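Local coordinates for protein possible metal-dependent hydrolase (PDB 3RPC) that probably hydrolyses a substrate not yet identified, using two zinc ions held in a metallo-beta-lactamase-type fold, at residues G122-H132 with A147-A157; V166-V175 with S202-M213. One frame throughout, in Å; residues are numbered along the deposited sequence.

Contact 1 of 2, residues G122-H132 with A147-A157; sequences GITLRKTGGSH and AGDAMGVIFEA. With ZN (zinc ion), chain E.
Arg-126 grips Glu-156 side-on through a salt bridge. Its NE and NH2 both donate to the single oxygen OE1, each at 2.9 Å. The two planes stand 83° apart, and NE meets OE1 from above the carboxylate. The extended Arg-126 chain rises from the sheet face, and Glu-156 leans across to meet it. CG2 of Thr-124 lies over one guanidinium face. Beneath, strands 123-128 and 152-156 run antiparallel. Arg-126 N donates to Ile-154 O at 2.8 Å, and Ile-154 N returns a bond to Arg-126 O. Thr-124 and Glu-156 exchange a similar pair; Thr-128 and Gly-152 also bond both ways, but with each donor above the carbonyl plane. On the other sheet face, Leu-125 CD2 meets Phe-155 CE1 at 3.8 Å. Lys-127 CG packs on Met-151 CB, while Lys-127 NZ bonds to Gln-95 O. Past the strands, two waters span the segments: one accepts from His-132 N and lies close to Gly-148 O, the other accepts from Ala-150 N and lies close to Gly-130 O. His-132 NE2 binds a zinc ion at 2.1 Å with His-72, His-74 and Asp-168; its ND1 bonds to Ile-203 O. Its loop just beyond a strand fits the metallo-beta-lactamase fold.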
loop_
_atom_site.group_PDB
_atom_site.type_symbol
_atom_site.label_atom_id
_atom_site.label_comp_id
_atom_site.label_asym_id
_atom_site.label_seq_id
_atom_site.Cartn_x
_atom_site.Cartn_y
_atom_site.Cartn_z
ATOM N N GLY A 122 -16.624 10.946 17.185
ATOM C CA GLY A 122 -15.603 11.964 17.361
ATOM C C GLY A 122 -14.195 11.450 17.137
ATOM O O GLY A 122 -13.235 12.210 17.215
ATOM N N ILE A 123 -14.072 10.157 16.858
ATOM C CA ILE A 123 -12.768 9.546 16.630
ATOM C C ILE A 123 -12.577 9.290 15.150
ATOM O O ILE A 123 -13.457 8.721 14.495
ATOM C CB ILE A 123 -12.648 8.210 17.376
ATOM C CG1 ILE A 123 -12.855 8.433 18.873
ATOM C CG2 ILE A 123 -11.287 7.548 17.091
ATOM C CD1 ILE A 123 -13.357 7.223 19.592
ATOM N N THR A 124 -11.432 9.708 14.619
ATOM C CA THR A 124 -11.129 9.470 13.216
ATOM C C THR A 124 -10.273 8.216 13.085
ATOM O O THR A 124 -9.248 8.082 13.756
ATOM C CB THR A 124 -10.397 10.676 12.586
ATOM O OG1 THR A 124 -11.232 11.840 12.698
ATOM C CG2 THR A 124 -10.107 10.413 11.123
ATOM N N LEU A 125 -10.710 7.295 12.236
ATOM C CA LEU A 125 -9.973 6.067 11.969
ATOM C C LEU A 125 -9.421 6.155 10.561
ATOM O O LEU A 125 -10.179 6.303 9.607
ATOM C CB LEU A 125 -10.877 4.833 12.074
ATOM C CG LEU A 125 -11.447 4.440 13.441
ATOM C CD1 LEU A 125 -12.653 5.292 13.800
ATOM C CD2 LEU A 125 -11.848 2.965 13.473
ATOM N N ARG A 126 -8.101 6.055 10.431
ATOM C CA ARG A 126 -7.474 6.174 9.122
ATOM C C ARG A 126 -6.785 4.870 8.772
ATOM O O ARG A 126 -6.003 4.338 9.563
ATOM C CB ARG A 126 -6.426 7.285 9.119
ATOM C CG ARG A 126 -6.874 8.620 9.645
ATOM C CD ARG A 126 -5.767 9.658 9.407
ATOM N NE ARG A 126 -6.121 10.981 9.910
ATOM C CZ ARG A 126 -6.878 11.853 9.252
ATOM N NH1 ARG A 126 -7.363 11.546 8.056
ATOM N NH2 ARG A 126 -7.154 13.034 9.793
ATOM N N LYS A 127 -7.061 4.354 7.585
ATOM C CA LYS A 127 -6.426 3.120 7.156
ATOM C C LYS A 127 -4.976 3.348 6.781
ATOM O O LYS A 127 -4.648 4.298 6.057
ATOM C CB LYS A 127 -7.178 2.489 5.985
ATOM C CG LYS A 127 -6.506 1.218 5.470
ATOM C CD LYS A 127 -7.409 0.401 4.566
ATOM C CE LYS A 127 -7.627 1.074 3.231
ATOM N NZ LYS A 127 -8.631 0.339 2.414
ATOM N N THR A 128 -4.104 2.475 7.263
ATOM C CA THR A 128 -2.699 2.524 6.864
ATOM C C THR A 128 -2.362 1.272 6.061
ATOM O O THR A 128 -3.027 0.229 6.189
ATOM C CB THR A 128 -1.758 2.640 8.081
ATOM O OG1 THR A 128 -1.884 1.476 8.908
ATOM C CG2 THR A 128 -2.095 3.878 8.906
ATOM N N GLY A 129 -1.322 1.367 5.237
ATOM C CA GLY A 129 -0.918 0.243 4.418
ATOM C C GLY A 129 -0.026 -0.757 5.127
ATOM O O GLY A 129 0.443 -0.520 6.243
ATOM N N GLY A 130 0.209 -1.884 4.470
ATOM C CA GLY A 130 1.085 -2.900 5.018
ATOM C C GLY A 130 1.337 -4.024 4.033
ATOM O O GLY A 130 0.567 -4.232 3.082
ATOM N N SER A 131 2.423 -4.753 4.264
ATOM C CA SER A 131 2.716 -5.971 3.517
ATOM C C SER A 131 2.954 -7.091 4.511
ATOM O O SER A 131 3.883 -7.019 5.315
ATOM C CB SER A 131 3.954 -5.786 2.646
ATOM O OG SER A 131 3.747 -4.718 1.742
ATOM N N HIS A 132 2.107 -8.114 4.457
ATOM C CA HIS A 132 2.129 -9.220 5.419
ATOM C C HIS A 132 3.163 -10.264 4.984
ATOM O O HIS A 132 2.847 -11.452 4.865
ATOM C CB HIS A 132 0.708 -9.825 5.460
ATOM C CG HIS A 132 0.373 -10.615 6.696
ATOM N ND1 HIS A 132 1.297 -10.978 7.654
ATOM C CD2 HIS A 132 -0.814 -11.116 7.113
ATOM C CE1 HIS A 132 0.691 -11.668 8.608
ATOM N NE2 HIS A 132 -0.591 -11.769 8.300
ATOM N N ALA A 147 -1.007 -14.881 2.558
ATOM C CA ALA A 147 -0.636 -13.670 3.282
ATOM C C ALA A 147 -1.695 -12.579 3.131
ATOM O O ALA A 147 -2.153 -12.002 4.125
ATOM C CB ALA A 147 0.723 -13.162 2.799
ATOM N N GLY A 148 -2.067 -12.294 1.884
ATOM C CA GLY A 148 -3.139 -11.354 1.583
ATOM C C GLY A 148 -2.886 -9.916 2.003
ATOM O O GLY A 148 -1.732 -9.499 2.143
ATOM N N ASP A 149 -3.971 -9.157 2.170
ATOM C CA ASP A 149 -3.913 -7.759 2.607
ATOM C C ASP A 149 -4.217 -7.670 4.093
ATOM O O ASP A 149 -5.008 -8.458 4.622
ATOM C CB ASP A 149 -4.942 -6.894 1.869
ATOM C CG ASP A 149 -4.574 -6.636 0.418
ATOM O OD1 ASP A 149 -3.407 -6.854 0.024
ATOM O OD2 ASP A 149 -5.468 -6.189 -0.329
ATOM N N ALA A 150 -3.590 -6.714 4.768
ATOM C CA ALA A 150 -3.884 -6.479 6.179
ATOM C C ALA A 150 -3.549 -5.041 6.546
ATOM O O ALA A 150 -2.403 -4.613 6.421
ATOM C CB ALA A 150 -3.125 -7.480 7.072
HETATM N N MSE A 151 -4.552 -4.278 6.972
HETATM C CA MSE A 151 -4.343 -2.860 7.230
HETATM C C MSE A 151 -3.812 -2.609 8.636
HETATM O O MSE A 151 -3.892 -3.475 9.522
HETATM C CB MSE A 151 -5.653 -2.075 7.054
HETATM C CG MSE A 151 -6.680 -2.324 8.147
HETATM SE SE MSE A 151 -8.217 -1.140 7.948
HETATM C CE MSE A 151 -9.376 -1.997 9.282
ATOM N N GLY A 152 -3.267 -1.414 8.826
ATOM C CA GLY A 152 -3.151 -0.832 10.147
ATOM C C GLY A 152 -4.194 0.268 10.259
ATOM O O GLY A 152 -4.904 0.571 9.288
ATOM N N VAL A 153 -4.319 0.845 11.449
ATOM C CA VAL A 153 -5.284 1.913 11.679
ATOM C C VAL A 153 -4.655 2.992 12.552
ATOM O O VAL A 153 -4.024 2.698 13.570
ATOM C CB VAL A 153 -6.558 1.383 12.377
ATOM C CG1 VAL A 153 -7.585 2.505 12.522
ATOM C CG2 VAL A 153 -7.136 0.210 11.600
ATOM N N ILE A 154 -4.813 4.241 12.127
ATOM C CA ILE A 154 -4.484 5.402 12.945
ATOM C C ILE A 154 -5.776 5.899 13.604
ATOM O O ILE A 154 -6.782 6.102 12.922
ATOM C CB ILE A 154 -3.860 6.521 12.071
ATOM C CG1 ILE A 154 -2.388 6.202 11.768
ATOM C CG2 ILE A 154 -3.990 7.879 12.748
ATOM C CD1 ILE A 154 -1.449 6.445 12.939
ATOM N N PHE A 155 -5.768 6.028 14.929
ATOM C CA PHE A 155 -6.916 6.587 15.655
ATOM C C PHE A 155 -6.551 7.992 16.144
ATOM O O PHE A 155 -5.554 8.168 16.847
ATOM C CB PHE A 155 -7.293 5.740 16.883
ATOM C CG PHE A 155 -7.644 4.305 16.580
ATOM C CD1 PHE A 155 -8.970 3.889 16.572
ATOM C CD2 PHE A 155 -6.655 3.366 16.346
ATOM C CE1 PHE A 155 -9.298 2.564 16.327
ATOM C CE2 PHE A 155 -6.977 2.034 16.098
ATOM C CZ PHE A 155 -8.300 1.634 16.080
ATOM N N GLU A 156 -7.351 8.986 15.769
ATOM C CA GLU A 156 -7.147 10.362 16.210
ATOM C C GLU A 156 -8.402 10.881 16.893
ATOM O O GLU A 156 -9.512 10.545 16.491
ATOM C CB GLU A 156 -6.831 11.264 15.022
ATOM C CG GLU A 156 -5.528 10.938 14.336
ATOM C CD GLU A 156 -5.315 11.762 13.081
ATOM O OE1 GLU A 156 -6.315 12.228 12.496
ATOM O OE2 GLU A 156 -4.151 11.951 12.685
ATOM N N ALA A 157 -8.224 11.705 17.920
ATOM C CA ALA A 157 -9.357 12.361 18.576
ATOM C C ALA A 157 -8.854 13.573 19.348
ATOM O O ALA A 157 -7.691 13.617 19.750
ATOM C CB ALA A 157 -10.085 11.388 19.505
HETATM ZN ZN ZN E . -2.266 -12.160 9.575
HETATM O O HOH W 1 -0.407 -7.339 3.186
HETATM O O HOH W 2 -2.250 -4.670 3.040
HETATM O O HOH W 3 -2.288 -13.516 11.049
#

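Contact 2 of 2, residues V166-V175 with S202-M213; sequences VGDTVWTSDV and SIIMGTKDIGRM. With ZN (zinc ion), chain E; ZN (zinc ion), chain F.
Asp-168 and Ile-204 lie side by side, with Ile-204 CG2 at 3.6 Å from Asp-168 CG. The carboxylate bridges two zinc ions through one oxygen: OD2 is 2.1 Å from one and 2.4 Å from the other. Trp-171 is sandwiched. Arg-212 CD sits over one ring face, 3.6 Å from the centroid of the six-membered ring, and Val-175 CG1 lies over the opposite face. The arginine chain bends at chi3 (-55°), which brings its guanidinium over the five-membered ring in a cation-pi contact; the group stands nearly upright, planes 76° apart, with NH1 toward the ring. Met-213, a selenomethionine, meets Trp-171 CZ3 with CE at 3.5 Å, and its SE makes an oblique Met-aromatic contact. Met-205 CE touches Val-166, Trp-171 and Val-175. Asp-209 positions the arginine: its OD1 accepts from Arg-212 NH1 at 3.1 Å in a salt bridge. OD2 accepts from Gly-206 N at 2.8 Å, tying down the helix start. A water joins Asp-209 OD1 to Trp-171 N. Thr-169 O is buried without a polar partner. Trp-171 NE1 bonds to Glu-176. The contact joins the starts of helices 173-182 and 207-216, with Met-205, Asp-209 and Met-213 touching strand 186-190 and Ile-210 packing on helix 237-246.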
loop_
_atom_site.group_PDB
_atom_site.type_symbol
_atom_site.label_atom_id
_atom_site.label_comp_id
_atom_site.label_asym_id
_atom_site.label_seq_id
_atom_site.Cartn_x
_atom_site.Cartn_y
_atom_site.Cartn_z
ATOM N N VAL A 166 -0.366 -0.832 14.153
ATOM C CA VAL A 166 0.433 -1.036 12.944
ATOM C C VAL A 166 -0.086 -2.189 12.077
ATOM O O VAL A 166 -0.076 -2.111 10.836
ATOM C CB VAL A 166 1.903 -1.271 13.298
ATOM C CG1 VAL A 166 2.740 -1.463 12.022
ATOM C CG2 VAL A 166 2.432 -0.089 14.104
ATOM N N GLY A 167 -0.530 -3.258 12.736
ATOM C CA GLY A 167 -1.098 -4.404 12.044
ATOM C C GLY A 167 -0.089 -5.454 11.609
ATOM O O GLY A 167 1.105 -5.360 11.904
ATOM N N ASP A 168 -0.583 -6.469 10.908
ATOM C CA ASP A 168 0.260 -7.555 10.411
ATOM C C ASP A 168 1.005 -7.134 9.145
ATOM O O ASP A 168 0.577 -7.427 8.027
ATOM C CB ASP A 168 -0.583 -8.813 10.152
ATOM C CG ASP A 168 -0.738 -9.697 11.390
ATOM O OD1 ASP A 168 -0.466 -9.231 12.510
ATOM O OD2 ASP A 168 -1.131 -10.872 11.232
ATOM N N THR A 169 2.110 -6.423 9.342
ATOM C CA THR A 169 2.951 -5.971 8.240
ATOM C C THR A 169 4.400 -6.047 8.672
ATOM O O THR A 169 4.717 -5.945 9.859
ATOM C CB THR A 169 2.593 -4.530 7.822
ATOM O OG1 THR A 169 3.442 -4.102 6.742
ATOM C CG2 THR A 169 2.716 -3.563 9.001
ATOM N N VAL A 170 5.272 -6.252 7.698
ATOM C CA VAL A 170 6.699 -6.031 7.909
ATOM C C VAL A 170 6.992 -4.536 7.748
ATOM O O VAL A 170 6.107 -3.753 7.405
ATOM C CB VAL A 170 7.551 -6.863 6.936
ATOM C CG1 VAL A 170 7.221 -8.341 7.062
ATOM C CG2 VAL A 170 7.378 -6.393 5.473
ATOM N N TRP A 171 8.223 -4.121 8.007
ATOM C CA TRP A 171 8.549 -2.701 7.900
ATOM C C TRP A 171 8.660 -2.286 6.435
ATOM O O TRP A 171 9.592 -2.683 5.750
ATOM C CB TRP A 171 9.858 -2.398 8.621
ATOM C CG TRP A 171 10.051 -0.945 8.857
ATOM C CD1 TRP A 171 10.357 0.003 7.922
ATOM C CD2 TRP A 171 9.963 -0.266 10.109
ATOM N NE1 TRP A 171 10.442 1.242 8.522
ATOM C CE2 TRP A 171 10.218 1.099 9.867
ATOM C CE3 TRP A 171 9.704 -0.681 11.418
ATOM C CZ2 TRP A 171 10.215 2.053 10.884
ATOM C CZ3 TRP A 171 9.701 0.266 12.430
ATOM C CH2 TRP A 171 9.949 1.619 12.156
ATOM N N THR A 172 7.699 -1.502 5.960
ATOM C CA THR A 172 7.716 -1.006 4.584
ATOM C C THR A 172 7.571 0.512 4.586
ATOM O O THR A 172 7.436 1.136 5.640
ATOM C CB THR A 172 6.540 -1.558 3.769
ATOM O OG1 THR A 172 5.319 -0.983 4.255
ATOM C CG2 THR A 172 6.464 -3.078 3.850
ATOM N N SER A 173 7.576 1.119 3.401
ATOM C CA SER A 173 7.366 2.554 3.316
ATOM C C SER A 173 5.979 2.974 3.794
ATOM O O SER A 173 5.765 4.135 4.136
ATOM C CB SER A 173 7.605 3.050 1.889
ATOM O OG SER A 173 8.964 2.859 1.525
ATOM N N ASP A 174 5.032 2.039 3.816
ATOM C CA ASP A 174 3.700 2.380 4.314
ATOM C C ASP A 174 3.767 2.720 5.800
ATOM O O ASP A 174 3.022 3.578 6.285
ATOM C CB ASP A 174 2.710 1.245 4.060
ATOM C CG ASP A 174 2.224 1.208 2.613
ATOM O OD1 ASP A 174 2.140 2.283 1.989
ATOM O OD2 ASP A 174 1.914 0.111 2.110
ATOM N N VAL A 175 4.659 2.039 6.515
ATOM C CA VAL A 175 4.877 2.303 7.934
ATOM C C VAL A 175 5.553 3.675 8.085
ATOM O O VAL A 175 5.138 4.498 8.912
ATOM C CB VAL A 175 5.729 1.182 8.575
ATOM C CG1 VAL A 175 6.029 1.484 10.052
ATOM C CG2 VAL A 175 5.022 -0.161 8.420
ATOM N N SER A 202 10.214 -12.856 8.246
ATOM C CA SER A 202 8.918 -13.004 8.912
ATOM C C SER A 202 7.794 -12.367 8.106
ATOM O O SER A 202 8.023 -11.492 7.273
ATOM C CB SER A 202 8.983 -12.389 10.314
ATOM O OG SER A 202 7.726 -12.415 10.981
ATOM N N ILE A 203 6.573 -12.816 8.355
ATOM C CA ILE A 203 5.396 -12.151 7.806
ATOM C C ILE A 203 4.920 -10.969 8.643
ATOM O O ILE A 203 4.015 -10.249 8.225
ATOM C CB ILE A 203 4.230 -13.132 7.622
ATOM C CG1 ILE A 203 3.864 -13.778 8.967
ATOM C CG2 ILE A 203 4.592 -14.182 6.569
ATOM C CD1 ILE A 203 2.609 -14.660 8.919
ATOM N N ILE A 204 5.482 -10.789 9.837
ATOM C CA ILE A 204 5.173 -9.617 10.649
ATOM C C ILE A 204 6.479 -9.052 11.196
ATOM O O ILE A 204 7.547 -9.323 10.648
ATOM C CB ILE A 204 4.150 -9.902 11.790
ATOM C CG1 ILE A 204 4.631 -11.017 12.724
ATOM C CG2 ILE A 204 2.789 -10.292 11.197
ATOM C CD1 ILE A 204 3.725 -11.237 13.965
HETATM N N MSE A 205 6.393 -8.251 12.244
HETATM C CA MSE A 205 7.582 -7.630 12.831
HETATM C C MSE A 205 8.194 -8.438 13.982
HETATM O O MSE A 205 7.617 -9.426 14.446
HETATM C CB MSE A 205 7.241 -6.215 13.300
HETATM C CG MSE A 205 7.075 -5.242 12.144
HETATM SE SE MSE A 205 6.291 -3.570 12.715
HETATM C CE MSE A 205 6.378 -2.644 11.014
ATOM N N GLY A 206 9.390 -8.026 14.403
ATOM C CA GLY A 206 10.074 -8.608 15.544
ATOM C C GLY A 206 10.926 -7.567 16.250
ATOM O O GLY A 206 10.666 -6.363 16.160
ATOM N N THR A 207 11.963 -8.021 16.949
ATOM C CA THR A 207 12.779 -7.116 17.747
ATOM C C THR A 207 13.496 -6.044 16.915
ATOM O O THR A 207 13.624 -4.904 17.365
ATOM C CB THR A 207 13.801 -7.872 18.610
ATOM O OG1 THR A 207 14.520 -8.800 17.789
ATOM C CG2 THR A 207 13.091 -8.622 19.739
ATOM N N LYS A 208 13.941 -6.394 15.705
ATOM C CA LYS A 208 14.605 -5.392 14.868
ATOM C C LYS A 208 13.712 -4.170 14.671
ATOM O O LYS A 208 14.168 -3.020 14.723
ATOM C CB LYS A 208 14.984 -5.980 13.514
ATOM C CG LYS A 208 15.875 -5.089 12.681
ATOM C CD LYS A 208 16.363 -5.822 11.431
ATOM C CE LYS A 208 16.904 -7.212 11.762
ATOM N NZ LYS A 208 18.207 -7.184 12.485
ATOM N N ASP A 209 12.427 -4.429 14.443
ATOM C CA ASP A 209 11.449 -3.366 14.243
ATOM C C ASP A 209 11.202 -2.545 15.498
ATOM O O ASP A 209 10.984 -1.338 15.424
ATOM C CB ASP A 209 10.150 -3.971 13.715
ATOM C CG ASP A 209 10.401 -4.859 12.517
ATOM O OD1 ASP A 209 10.509 -4.309 11.403
ATOM O OD2 ASP A 209 10.572 -6.086 12.688
ATOM N N ILE A 210 11.228 -3.196 16.657
ATOM C CA ILE A 210 11.068 -2.461 17.895
ATOM C C ILE A 210 12.207 -1.464 18.063
ATOM O O ILE A 210 11.988 -0.309 18.405
ATOM C CB ILE A 210 11.020 -3.408 19.101
ATOM C CG1 ILE A 210 9.820 -4.343 18.990
ATOM C CG2 ILE A 210 10.991 -2.614 20.414
ATOM C CD1 ILE A 210 9.709 -5.318 20.160
ATOM N N GLY A 211 13.436 -1.909 17.815
ATOM C CA GLY A 211 14.564 -1.009 17.949
ATOM C C GLY A 211 14.428 0.152 16.976
ATOM O O GLY A 211 14.701 1.307 17.323
ATOM N N ARG A 212 13.990 -0.152 15.757
ATOM C CA ARG A 212 13.891 0.877 14.724
ATOM C C ARG A 212 12.788 1.860 15.077
ATOM O O ARG A 212 12.914 3.063 14.826
ATOM C CB ARG A 212 13.633 0.247 13.350
ATOM C CG ARG A 212 13.774 1.219 12.182
ATOM C CD ARG A 212 13.501 0.541 10.844
ATOM N NE ARG A 212 14.353 -0.636 10.648
ATOM C CZ ARG A 212 13.889 -1.883 10.600
ATOM N NH1 ARG A 212 12.581 -2.117 10.697
ATOM N NH2 ARG A 212 14.726 -2.898 10.437
HETATM N N MSE A 213 11.708 1.357 15.665
HETATM C CA MSE A 213 10.599 2.235 16.026
HETATM C C MSE A 213 11.008 3.246 17.092
HETATM O O MSE A 213 10.554 4.397 17.087
HETATM C CB MSE A 213 9.387 1.430 16.521
HETATM C CG MSE A 213 8.101 2.243 16.665
HETATM SE SE MSE A 213 7.476 2.853 14.915
HETATM C CE MSE A 213 6.797 1.206 14.219
HETATM ZN ZN ZN E . -2.266 -12.160 9.575
HETATM ZN ZN ZN F . -1.455 -12.283 12.808
HETATM O O HOH W 4 10.134 -5.844 9.251
HETATM O O HOH W 3 -2.288 -13.516 11.049
HETATM O O HOH W 5 0.674 -13.496 12.056
#

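Contacts 1 and 2 meet at the dizinc centre, where His-132 and Asp-168 bind the same zinc ion and one water bound to that zinc is shared by both. They also join directly: Ser-131 N probably bonds to Thr-169 OG1, and Ser-131 O to Val-170 N. Contact 1 is partly buried and rests on backbone bonding between adjacent strands, with a salt bridge across them. Contact 2 is more buried and relies on side-chain packing around a tryptophan; its salt bridge stays within 202-213. Helix 173-182, which begins in contact 2, packs on contact 1 through Ala-178 and Phe-182. Both contacts also reach the second subunit.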